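Local structure of iron-sulfur cluster assembly scaffold protein IscU (Streptococcus pyogenes, 1SU0) at residues Ala91-Glu96 / Asn103-Glu108; His8-Val13 / Ala112-Gly117; Thr47-Phe50 / Ile55-Ile58; Ser73-Ala78 / Thr129-Ala134. The protein probably serves as a scaffold on which IscS assembles iron-sulfur clusters that are then handed to other proteins, and here holds a zinc ion. One frame throughout, in Å; residues are numbered along the deposited sequence.

How the contacts relate
Contact 4, where helices 66-79 and 122-139 cross about 1 Å from the centre of the chain, is the interior around which the others lie. Contact 1 is 12 Å from it, centre to centre, and joins it through F94, whose ring stacks on W132. Contact 3 is 13 Å away on the sheet side and meets it where I58 touches M75 and T76. Contact 2, 15 Å off, touches it through M74, which packs on A112, L114 and L115. Contacts 2 and 3 fall on opposite sides of the chain's centre. The zinc, held by C40, D42, C65 and C127, is approached by contact 4: the A131 side chain lies about 11 Å from the ion.

Contact 1: residues Ala91-Glu96 / Asn103-Glu108; sequences ADIFSE and NPAQKE
I93 is the side chain that presses from the helix onto the segment 103-108, and its apolar branches share the work. CD1, at the end of the longer branch, meets CB of A105 at 3.9 Å. CG2, the shorter branch, lies against the backbone: it sits 3.9 Å from the carbonyl O of A105 and 4.0 Å from CA of Q106, and it also meets CG of Q106, at 4.0 Å. With chi1 at -74°, CG1 is beside the backbone N of I93 and CG2 is anti to it, which spreads the two branches over neighbouring residues of the 3-10 turn. Beyond the segments, I93 also reaches L109.

The architecture is local. Helix 84-97 ends, the chain doubles back within a few residues, and the short 3-10 stretch 104-108 packs on the last turns of the helix it has just left. I93 and Q106 are the closest pair of the two backbones, with their CA atoms 6.4 Å apart.

The polar part runs through a water. It donates to the carbonyl O of I93 at 2.8 Å and accepts from NE2 of Q106 at 2.9 Å. Q106 is extended beyond CG, which carries its amide out to the water; NE2 also bonds the carbonyl O of Q101, in the turn between the segments, and this second partner helps fix the amide's place.

Contact 2: residues His8-Val13 / Ala112-Gly117; sequences HLYMAV and AELLAG
L114 divides its two methyl groups between Y10 and V13, which stand one turn apart on the same flank of helix 8-19. CD2 goes to the tyrosine. It sits above the centre of the ring, 4.0 Å from the Y10 ring centroid and only 9° off the ring normal, a CH-pi contact over the face. The other methyl goes to the valine: CD1 of L114 is 3.6 Å from CG1 of V13 and 3.9 Å from its CB.

The conformations explain the division. In L114, chi2 of -172° sends CD1 straight on from the backbone and turns CD2 off to one side, so one methyl reaches V13 while the other drops over the ring. Y10 has chi2 at -7°, which leaves its CA almost in the ring plane and presents the flat face, rather than the rim, to the leucine. V13 meets the leucine with CG1, the branch anti to its own backbone N. Both helix side chains meet L114 at about a right angle.

The contact is small, burying 139 Å², and lies at the surface, where Y10, V13 and L114 also touch crystal neighbours. A112 and L115 of the same segment turn inward instead, packing on M74 and F94. The arrangement is the docking of the N-terminal helix of the NifU-like domain on the 3-10 stretch before helix 122-139.

Contact 3: residues Thr47-Phe50 / Ile55-Ile58; sequences TVKF and IEDI
V48 is the knob of this hairpin, with its two methyls spread between two isoleucines of the facing strand. CG2 lies 3.7 Å from CD1 of I58, the two side chains running side by side. CG1 turns toward the other end and meets CG2 of I55 at 3.9 Å. F50 runs alongside I55, its ring meeting it obliquely, with CE2 3.5 Å from CG1 of I55. This apolar side continues into the helices, I58 against M75, T76 and V79, and V48 against A138.

The strands 43-50 and 55-63 run antiparallel, 158° between the short segments, but the pairing is uneven. E56 and D57 both face K49, a classic beta bulge. K49 N bonds D57 O at 2.8 Å, nearly straight at 161°, whereas the return bond from D57 N to K49 O is weak at 3.4 Å.

On the bulge side K49 lays its extended chain alongside E56, CD 3.6 Å from OE1, before turning at its end. K49 NZ and E56 OE1 stay 5.1 Å apart, so the charges probably attract through space without a salt bridge; within these segments the clear links are the K49 N to D57 O bond and the apolar packing of V48 and F50 on the isoleucines.

Contact 4: residues Ser73-Ala78 / Thr129-Ala134; sequences SMMTDA and TLAWNA
M75 sets its CG over the six-membered ring of W132, and the fit there is close. That CG stands 3.5 Å from the centroid of the six-membered ring of W132, 11° off the normal, a CH-pi contact over the face. CG is placed there by chi1 near 180°, anti to the backbone N. The chain then bends twice, lifting SD above the same face at 5.1 Å from the ring centroid, a more distant Met-aromatic contact, and bringing CE back to CB of A131 at 3.6 Å. One methionine thus fills the groove between A131 and W132.

The A78 end is slacker: its CB approaches CH2 of W132 obliquely at 3.9 Å and does little more. Further round the helices, D77 and N133 take no part and are partly exposed.

The helix segments cross at -43° with their axes 9.1 Å apart, and the helix 122-139 is kinked at A131 and W132. Around this buried crossing the sheet supplies one wall, with L46 and I58 against M75, and I44 against L130 and A134. The opposite face of the W132 ring is stacked by F94 of helix 84-97, so the indole is held between helix 66-79 and helix 84-97.

Contact 1: residues Ala91-Glu96 / Asn103-Glu108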
loop_
_atom_site.group_PDB
_atom_site.type_symbol
_atom_site.label_atom_id
_atom_site.label_comp_id
_atom_site.label_asym_id
_atom_site.label_seq_id
_atom_site.Cartn_x
_atom_site.Cartn_y
_atom_site.Cartn_z
ATOM N N ALA A 91 -8.648 -0.436 -0.958
ATOM C CA ALA A 91 -7.951 -1.651 -1.299
ATOM C C ALA A 91 -8.586 -2.280 -2.513
ATOM O O ALA A 91 -7.903 -2.666 -3.453
ATOM C CB ALA A 91 -7.971 -2.610 -0.113
ATOM N N ASP A 92 -9.903 -2.359 -2.504
ATOM C CA ASP A 92 -10.625 -2.855 -3.652
ATOM C C ASP A 92 -10.379 -1.976 -4.870
ATOM O O ASP A 92 -10.182 -2.492 -5.951
ATOM C CB ASP A 92 -12.130 -2.962 -3.331
ATOM C CG ASP A 92 -12.462 -4.196 -2.474
ATOM O OD1 ASP A 92 -13.666 -4.467 -2.332
ATOM O OD2 ASP A 92 -11.620 -4.962 -1.915
ATOM N N ILE A 93 -10.373 -0.657 -4.683
ATOM C CA ILE A 93 -10.124 0.294 -5.773
ATOM C C ILE A 93 -8.740 0.120 -6.384
ATOM O O ILE A 93 -8.572 0.146 -7.600
ATOM C CB ILE A 93 -10.324 1.772 -5.300
ATOM C CG1 ILE A 93 -11.824 2.089 -5.136
ATOM C CG2 ILE A 93 -9.729 2.769 -6.288
ATOM C CD1 ILE A 93 -12.108 3.244 -4.171
ATOM N N PHE A 94 -7.756 -0.065 -5.532
ATOM C CA PHE A 94 -6.390 -0.233 -5.975
ATOM C C PHE A 94 -6.222 -1.532 -6.770
ATOM O O PHE A 94 -5.734 -1.557 -7.901
ATOM C CB PHE A 94 -5.462 -0.267 -4.767
ATOM C CG PHE A 94 -4.022 -0.353 -5.146
ATOM C CD1 PHE A 94 -3.280 0.791 -5.311
ATOM C CD2 PHE A 94 -3.431 -1.574 -5.391
ATOM C CE1 PHE A 94 -1.971 0.717 -5.693
ATOM C CE2 PHE A 94 -2.139 -1.652 -5.767
ATOM C CZ PHE A 94 -1.401 -0.512 -5.919
ATOM N N SER A 95 -6.631 -2.610 -6.129
ATOM C CA SER A 95 -6.652 -3.937 -6.702
ATOM C C SER A 95 -7.310 -3.966 -8.081
ATOM O O SER A 95 -6.788 -4.606 -8.989
ATOM C CB SER A 95 -7.400 -4.866 -5.751
ATOM O OG SER A 95 -7.007 -6.188 -5.977
ATOM N N GLU A 96 -8.420 -3.251 -8.249
ATOM C CA GLU A 96 -9.096 -3.171 -9.545
ATOM C C GLU A 96 -8.374 -2.304 -10.539
ATOM O O GLU A 96 -8.457 -2.537 -11.735
ATOM C CB GLU A 96 -10.475 -2.553 -9.399
ATOM C CG GLU A 96 -11.541 -3.456 -8.849
ATOM C CD GLU A 96 -12.715 -2.647 -8.364
ATOM O OE1 GLU A 96 -13.420 -3.177 -7.482
ATOM O OE2 GLU A 96 -12.920 -1.484 -8.851
ATOM N N ASN A 103 -11.739 4.007 -13.272
ATOM C CA ASN A 103 -12.569 4.426 -12.163
ATOM C C ASN A 103 -12.086 5.773 -11.637
ATOM O O ASN A 103 -10.950 5.870 -11.191
ATOM C CB ASN A 103 -12.468 3.374 -11.065
ATOM C CG ASN A 103 -13.476 3.563 -9.935
ATOM O OD1 ASN A 103 -13.658 2.647 -9.140
ATOM N ND2 ASN A 103 -14.093 4.739 -9.827
ATOM N N PRO A 104 -12.954 6.801 -11.665
ATOM C CA PRO A 104 -12.647 8.122 -11.090
ATOM C C PRO A 104 -12.234 8.082 -9.638
ATOM O O PRO A 104 -11.577 8.984 -9.169
ATOM C CB PRO A 104 -13.983 8.860 -11.191
ATOM C CG PRO A 104 -14.669 8.228 -12.321
ATOM C CD PRO A 104 -14.310 6.777 -12.241
ATOM N N ALA A 105 -12.657 7.051 -8.937
ATOM C CA ALA A 105 -12.339 6.863 -7.535
ATOM C C ALA A 105 -10.838 6.595 -7.250
ATOM O O ALA A 105 -10.407 6.608 -6.105
ATOM C CB ALA A 105 -13.166 5.719 -7.015
ATOM N N GLN A 106 -10.057 6.339 -8.292
ATOM C CA GLN A 106 -8.636 6.099 -8.140
ATOM C C GLN A 106 -7.935 7.344 -7.634
ATOM O O GLN A 106 -6.838 7.269 -7.098
ATOM C CB GLN A 106 -8.042 5.636 -9.451
ATOM C CG GLN A 106 -8.405 4.227 -9.768
ATOM C CD GLN A 106 -8.149 3.861 -11.211
ATOM O OE1 GLN A 106 -7.441 4.590 -11.924
ATOM N NE2 GLN A 106 -8.719 2.728 -11.654
ATOM N N LYS A 107 -8.580 8.488 -7.803
ATOM C CA LYS A 107 -8.135 9.739 -7.213
ATOM C C LYS A 107 -7.982 9.668 -5.705
ATOM O O LYS A 107 -7.128 10.346 -5.160
ATOM C CB LYS A 107 -9.121 10.845 -7.546
ATOM C CG LYS A 107 -8.985 11.378 -8.973
ATOM C CD LYS A 107 -10.201 12.173 -9.411
ATOM C CE LYS A 107 -10.568 13.267 -8.405
ATOM N NZ LYS A 107 -11.843 13.995 -8.800
ATOM N N GLU A 108 -8.810 8.859 -5.040
ATOM C CA GLU A 108 -8.806 8.729 -3.572
ATOM C C GLU A 108 -7.643 7.907 -3.046
ATOM O O GLU A 108 -7.493 7.724 -1.848
ATOM C CB GLU A 108 -10.099 8.061 -3.105
ATOM C CG GLU A 108 -11.359 8.800 -3.504
ATOM C CD GLU A 108 -11.314 10.236 -3.060
ATOM O OE1 GLU A 108 -11.042 10.442 -1.855
ATOM O OE2 GLU A 108 -11.514 11.147 -3.912
HETATM O O HOH W 1 -10.174 1.228 -9.656
#

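Contact 2: residues His8-Val13 / Ala112-Gly117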
loop_
_atom_site.group_PDB
_atom_site.type_symbol
_atom_site.label_atom_id
_atom_site.label_comp_id
_atom_site.label_asym_id
_atom_site.label_seq_id
_atom_site.Cartn_x
_atom_site.Cartn_y
_atom_site.Cartn_z
ATOM N N HIS A 8 8.271 13.327 -15.780
ATOM C CA HIS A 8 9.535 13.105 -15.056
ATOM C C HIS A 8 9.366 13.218 -13.551
ATOM O O HIS A 8 10.104 12.615 -12.771
ATOM C CB HIS A 8 10.577 14.126 -15.488
ATOM C CG HIS A 8 10.221 15.534 -15.127
ATOM N ND1 HIS A 8 9.194 16.220 -15.736
ATOM C CD2 HIS A 8 10.742 16.375 -14.206
ATOM C CE1 HIS A 8 9.106 17.428 -15.213
ATOM N NE2 HIS A 8 10.037 17.549 -14.285
ATOM N N LEU A 9 8.397 14.024 -13.154
ATOM C CA LEU A 9 8.052 14.195 -11.764
ATOM C C LEU A 9 7.536 12.884 -11.182
ATOM O O LEU A 9 7.820 12.552 -10.044
ATOM C CB LEU A 9 6.991 15.298 -11.649
ATOM C CG LEU A 9 7.304 16.448 -10.710
ATOM C CD1 LEU A 9 7.200 15.905 -9.310
ATOM C CD2 LEU A 9 8.686 17.065 -10.984
ATOM N N TYR A 10 6.784 12.135 -11.977
ATOM C CA TYR A 10 6.263 10.846 -11.552
ATOM C C TYR A 10 7.368 9.886 -11.143
ATOM O O TYR A 10 7.224 9.184 -10.153
ATOM C CB TYR A 10 5.405 10.203 -12.656
ATOM C CG TYR A 10 4.137 10.965 -13.007
ATOM C CD1 TYR A 10 3.720 12.081 -12.262
ATOM C CD2 TYR A 10 3.348 10.574 -14.076
ATOM C CE1 TYR A 10 2.555 12.778 -12.585
ATOM C CE2 TYR A 10 2.170 11.264 -14.404
ATOM C CZ TYR A 10 1.781 12.364 -13.656
ATOM O OH TYR A 10 0.621 13.043 -13.977
ATOM N N MET A 11 8.468 9.865 -11.887
ATOM C CA MET A 11 9.566 8.968 -11.567
ATOM C C MET A 11 10.123 9.341 -10.221
ATOM O O MET A 11 10.388 8.487 -9.417
ATOM C CB MET A 11 10.642 9.009 -12.657
ATOM C CG MET A 11 11.903 8.098 -12.429
ATOM S SD MET A 11 11.672 6.116 -12.690
ATOM C CE MET A 11 10.529 5.644 -11.201
ATOM N N ALA A 12 10.255 10.634 -9.961
ATOM C CA ALA A 12 10.792 11.117 -8.693
ATOM C C ALA A 12 9.869 10.778 -7.529
ATOM O O ALA A 12 10.321 10.476 -6.442
ATOM C CB ALA A 12 11.030 12.597 -8.769
ATOM N N VAL A 13 8.571 10.788 -7.767
ATOM C CA VAL A 13 7.612 10.469 -6.711
ATOM C C VAL A 13 7.621 8.961 -6.402
ATOM O O VAL A 13 7.633 8.574 -5.253
ATOM C CB VAL A 13 6.205 10.998 -7.065
ATOM C CG1 VAL A 13 5.161 10.478 -6.113
ATOM C CG2 VAL A 13 6.226 12.524 -7.044
ATOM N N ALA A 112 -0.456 6.632 -4.737
ATOM C CA ALA A 112 -0.646 5.256 -5.222
ATOM C C ALA A 112 -1.315 5.195 -6.599
ATOM O O ALA A 112 -1.232 4.201 -7.294
ATOM C CB ALA A 112 -1.479 4.457 -4.255
ATOM N N GLU A 113 -1.989 6.256 -6.991
ATOM C CA GLU A 113 -2.622 6.302 -8.287
ATOM C C GLU A 113 -1.607 6.173 -9.423
ATOM O O GLU A 113 -1.957 5.778 -10.534
ATOM C CB GLU A 113 -3.417 7.592 -8.416
ATOM C CG GLU A 113 -4.358 7.577 -9.577
ATOM C CD GLU A 113 -5.074 8.908 -9.785
ATOM O OE1 GLU A 113 -5.851 8.959 -10.762
ATOM O OE2 GLU A 113 -4.845 9.891 -9.010
ATOM N N LEU A 114 -0.353 6.497 -9.119
ATOM C CA LEU A 114 0.757 6.387 -10.049
ATOM C C LEU A 114 1.108 4.979 -10.425
ATOM O O LEU A 114 1.886 4.777 -11.353
ATOM C CB LEU A 114 2.000 7.063 -9.452
ATOM C CG LEU A 114 1.889 8.589 -9.259
ATOM C CD1 LEU A 114 3.223 9.158 -8.846
ATOM C CD2 LEU A 114 1.370 9.303 -10.497
ATOM N N LEU A 115 0.573 4.007 -9.697
ATOM C CA LEU A 115 0.837 2.614 -9.983
ATOM C C LEU A 115 -0.219 1.993 -10.868
ATOM O O LEU A 115 -0.234 0.784 -11.037
ATOM C CB LEU A 115 0.977 1.799 -8.683
ATOM C CG LEU A 115 2.110 2.211 -7.747
ATOM C CD1 LEU A 115 2.189 1.178 -6.642
ATOM C CD2 LEU A 115 3.448 2.349 -8.487
ATOM N N ALA A 116 -1.076 2.803 -11.464
ATOM C CA ALA A 116 -1.988 2.308 -12.483
ATOM C C ALA A 116 -1.254 1.494 -13.566
ATOM O O ALA A 116 -1.794 0.529 -14.108
ATOM C CB ALA A 116 -2.742 3.448 -13.110
ATOM N N GLY A 117 -0.011 1.859 -13.857
ATOM C CA GLY A 117 0.745 1.199 -14.894
ATOM C C GLY A 117 1.128 -0.249 -14.641
ATOM O O GLY A 117 1.616 -0.912 -15.544
#

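Contact 3: residues Thr47-Phe50 / Ile55-Ile58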
loop_
_atom_site.group_PDB
_atom_site.type_symbol
_atom_site.label_atom_id
_atom_site.label_comp_id
_atom_site.label_asym_id
_atom_site.label_seq_id
_atom_site.Cartn_x
_atom_site.Cartn_y
_atom_site.Cartn_z
ATOM N N THR A 47 2.386 -2.869 11.199
ATOM C CA THR A 47 1.697 -2.543 12.447
ATOM C C THR A 47 0.639 -1.472 12.200
ATOM O O THR A 47 0.951 -0.418 11.645
ATOM C CB THR A 47 2.673 -2.007 13.498
ATOM O OG1 THR A 47 3.380 -0.881 12.970
ATOM C CG2 THR A 47 3.743 -3.039 13.849
ATOM N N VAL A 48 -0.599 -1.723 12.617
ATOM C CA VAL A 48 -1.647 -0.708 12.486
ATOM C C VAL A 48 -2.320 -0.425 13.823
ATOM O O VAL A 48 -2.737 -1.341 14.548
ATOM C CB VAL A 48 -2.720 -1.092 11.458
ATOM C CG1 VAL A 48 -3.753 0.015 11.326
ATOM C CG2 VAL A 48 -2.085 -1.369 10.109
ATOM N N LYS A 49 -2.425 0.864 14.124
ATOM C CA LYS A 49 -3.103 1.353 15.313
ATOM C C LYS A 49 -4.494 1.868 14.939
ATOM O O LYS A 49 -4.653 2.577 13.948
ATOM C CB LYS A 49 -2.272 2.478 15.932
ATOM C CG LYS A 49 -2.777 3.007 17.258
ATOM C CD LYS A 49 -1.811 4.041 17.815
ATOM C CE LYS A 49 -2.370 4.708 19.051
ATOM N NZ LYS A 49 -2.589 3.729 20.150
ATOM N N PHE A 50 -5.490 1.473 15.721
ATOM C CA PHE A 50 -6.838 2.034 15.648
ATOM C C PHE A 50 -7.175 2.622 17.020
ATOM O O PHE A 50 -6.968 1.959 18.040
ATOM C CB PHE A 50 -7.866 0.954 15.285
ATOM C CG PHE A 50 -7.424 0.046 14.174
ATOM C CD1 PHE A 50 -6.589 -1.041 14.438
ATOM C CD2 PHE A 50 -7.829 0.279 12.856
ATOM C CE1 PHE A 50 -6.173 -1.879 13.418
ATOM C CE2 PHE A 50 -7.408 -0.560 11.822
ATOM C CZ PHE A 50 -6.583 -1.637 12.101
ATOM N N ILE A 55 -8.152 4.568 11.707
ATOM C CA ILE A 55 -6.737 4.230 11.828
ATOM C C ILE A 55 -5.996 5.439 12.422
ATOM O O ILE A 55 -5.773 6.441 11.747
ATOM C CB ILE A 55 -6.159 3.790 10.450
ATOM C CG1 ILE A 55 -6.741 2.431 10.044
ATOM C CG2 ILE A 55 -4.634 3.714 10.479
ATOM C CD1 ILE A 55 -6.627 2.111 8.565
ATOM N N GLU A 56 -5.667 5.345 13.711
ATOM C CA GLU A 56 -4.864 6.356 14.404
ATOM C C GLU A 56 -3.522 6.514 13.690
ATOM O O GLU A 56 -3.179 7.602 13.230
ATOM C CB GLU A 56 -4.641 5.949 15.877
ATOM C CG GLU A 56 -4.730 7.080 16.909
ATOM C CD GLU A 56 -3.448 7.887 17.073
ATOM O OE1 GLU A 56 -2.363 7.421 16.642
ATOM O OE2 GLU A 56 -3.529 8.996 17.659
ATOM N N ASP A 57 -2.778 5.415 13.598
ATOM C CA ASP A 57 -1.458 5.424 12.968
ATOM C C ASP A 57 -1.105 4.078 12.311
ATOM O O ASP A 57 -1.729 3.047 12.591
ATOM C CB ASP A 57 -0.375 5.837 13.988
ATOM C CG ASP A 57 0.842 6.509 13.331
ATOM O OD1 ASP A 57 1.957 6.404 13.892
ATOM O OD2 ASP A 57 0.788 7.154 12.257
ATOM N N ILE A 58 -0.097 4.118 11.436
ATOM C CA ILE A 58 0.337 2.964 10.647
ATOM C C ILE A 58 1.828 3.045 10.304
ATOM O O ILE A 58 2.382 4.136 10.137
ATOM C CB ILE A 58 -0.513 2.864 9.357
ATOM C CG1 ILE A 58 -0.258 1.556 8.623
ATOM C CG2 ILE A 58 -0.307 4.091 8.433
ATOM C CD1 ILE A 58 -1.335 1.260 7.595
#

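Contact 4: residues Ser73-Ala78 / Thr129-Ala134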
loop_
_atom_site.group_PDB
_atom_site.type_symbol
_atom_site.label_atom_id
_atom_site.label_comp_id
_atom_site.label_asym_id
_atom_site.label_seq_id
_atom_site.Cartn_x
_atom_site.Cartn_y
_atom_site.Cartn_z
ATOM N N SER A 73 4.447 2.151 0.789
ATOM C CA SER A 73 4.596 3.491 1.310
ATOM C C SER A 73 3.365 4.314 0.945
ATOM O O SER A 73 2.760 4.970 1.790
ATOM C CB SER A 73 5.895 4.084 0.772
ATOM O OG SER A 73 5.973 5.455 1.029
ATOM N N MET A 74 2.966 4.242 -0.309
ATOM C CA MET A 74 1.790 4.978 -0.780
ATOM C C MET A 74 0.472 4.489 -0.132
ATOM O O MET A 74 -0.430 5.272 0.165
ATOM C CB MET A 74 1.708 4.857 -2.295
ATOM C CG MET A 74 2.866 5.507 -3.055
ATOM S SD MET A 74 3.006 4.756 -4.890
ATOM C CE MET A 74 4.012 6.204 -5.810
ATOM N N MET A 75 0.362 3.190 0.089
ATOM C CA MET A 75 -0.785 2.628 0.796
ATOM C C MET A 75 -0.973 3.301 2.176
ATOM O O MET A 75 -2.089 3.674 2.527
ATOM C CB MET A 75 -0.613 1.121 0.927
ATOM C CG MET A 75 -1.755 0.405 1.644
ATOM S SD MET A 75 -1.544 0.456 3.596
ATOM C CE MET A 75 0.139 -0.611 3.823
ATOM N N THR A 76 0.110 3.503 2.925
ATOM C CA THR A 76 0.019 4.104 4.256
ATOM C C THR A 76 -0.531 5.519 4.187
ATOM O O THR A 76 -1.331 5.912 5.018
ATOM C CB THR A 76 1.397 4.170 4.986
ATOM O OG1 THR A 76 2.276 5.094 4.322
ATOM C CG2 THR A 76 2.121 2.827 4.978
ATOM N N ASP A 77 -0.072 6.288 3.212
ATOM C CA ASP A 77 -0.541 7.636 3.051
ATOM C C ASP A 77 -2.050 7.618 2.790
ATOM O O ASP A 77 -2.783 8.481 3.283
ATOM C CB ASP A 77 0.139 8.302 1.856
ATOM C CG ASP A 77 1.535 8.811 2.150
ATOM O OD1 ASP A 77 2.034 8.727 3.287
ATOM O OD2 ASP A 77 2.210 9.338 1.250
ATOM N N ALA A 78 -2.500 6.643 2.001
ATOM C CA ALA A 78 -3.878 6.613 1.495
ATOM C C ALA A 78 -4.907 6.193 2.521
ATOM O O ALA A 78 -6.087 6.494 2.360
ATOM C CB ALA A 78 -3.987 5.673 0.286
ATOM N N THR A 129 0.070 -5.177 -4.624
ATOM C CA THR A 129 -1.060 -5.426 -3.716
ATOM C C THR A 129 -0.657 -5.910 -2.325
ATOM O O THR A 129 -1.452 -5.811 -1.399
ATOM C CB THR A 129 -2.045 -6.404 -4.321
ATOM O OG1 THR A 129 -1.382 -7.633 -4.587
ATOM C CG2 THR A 129 -2.548 -5.919 -5.682
ATOM N N LEU A 130 0.569 -6.385 -2.166
ATOM C CA LEU A 130 1.024 -6.952 -0.900
ATOM C C LEU A 130 0.673 -6.106 0.318
ATOM O O LEU A 130 0.105 -6.599 1.291
ATOM C CB LEU A 130 2.546 -7.208 -0.944
ATOM C CG LEU A 130 3.244 -7.852 0.277
ATOM C CD1 LEU A 130 2.506 -9.015 0.878
ATOM C CD2 LEU A 130 4.638 -8.304 -0.115
ATOM N N ALA A 131 1.013 -4.831 0.269
ATOM C CA ALA A 131 0.743 -3.926 1.384
ATOM C C ALA A 131 -0.757 -3.823 1.656
ATOM O O ALA A 131 -1.207 -3.866 2.814
ATOM C CB ALA A 131 1.292 -2.588 1.098
ATOM N N TRP A 132 -1.523 -3.699 0.580
ATOM C CA TRP A 132 -2.957 -3.574 0.707
ATOM C C TRP A 132 -3.560 -4.777 1.418
ATOM O O TRP A 132 -4.434 -4.615 2.246
ATOM C CB TRP A 132 -3.586 -3.354 -0.669
ATOM C CG TRP A 132 -3.229 -2.030 -1.215
ATOM C CD1 TRP A 132 -2.211 -1.749 -2.085
ATOM C CD2 TRP A 132 -3.835 -0.779 -0.884
ATOM N NE1 TRP A 132 -2.159 -0.402 -2.321
ATOM C CE2 TRP A 132 -3.158 0.218 -1.614
ATOM C CE3 TRP A 132 -4.898 -0.397 -0.049
ATOM C CZ2 TRP A 132 -3.502 1.568 -1.536
ATOM C CZ3 TRP A 132 -5.233 0.949 0.037
ATOM C CH2 TRP A 132 -4.545 1.909 -0.706
ATOM N N ASN A 133 -3.043 -5.966 1.134
ATOM C CA ASN A 133 -3.555 -7.206 1.730
ATOM C C ASN A 133 -3.098 -7.382 3.164
ATOM O O ASN A 133 -3.778 -8.017 3.954
ATOM C CB ASN A 133 -3.162 -8.410 0.869
ATOM C CG ASN A 133 -3.714 -8.311 -0.558
ATOM O OD1 ASN A 133 -3.451 -9.168 -1.394
ATOM N ND2 ASN A 133 -4.440 -7.227 -0.847
ATOM N N ALA A 134 -1.957 -6.801 3.516
ATOM C CA ALA A 134 -1.503 -6.816 4.910
ATOM C C ALA A 134 -2.371 -5.853 5.701
ATOM O O ALA A 134 -2.538 -6.001 6.910
ATOM C CB ALA A 134 -0.024 -6.440 5.027
#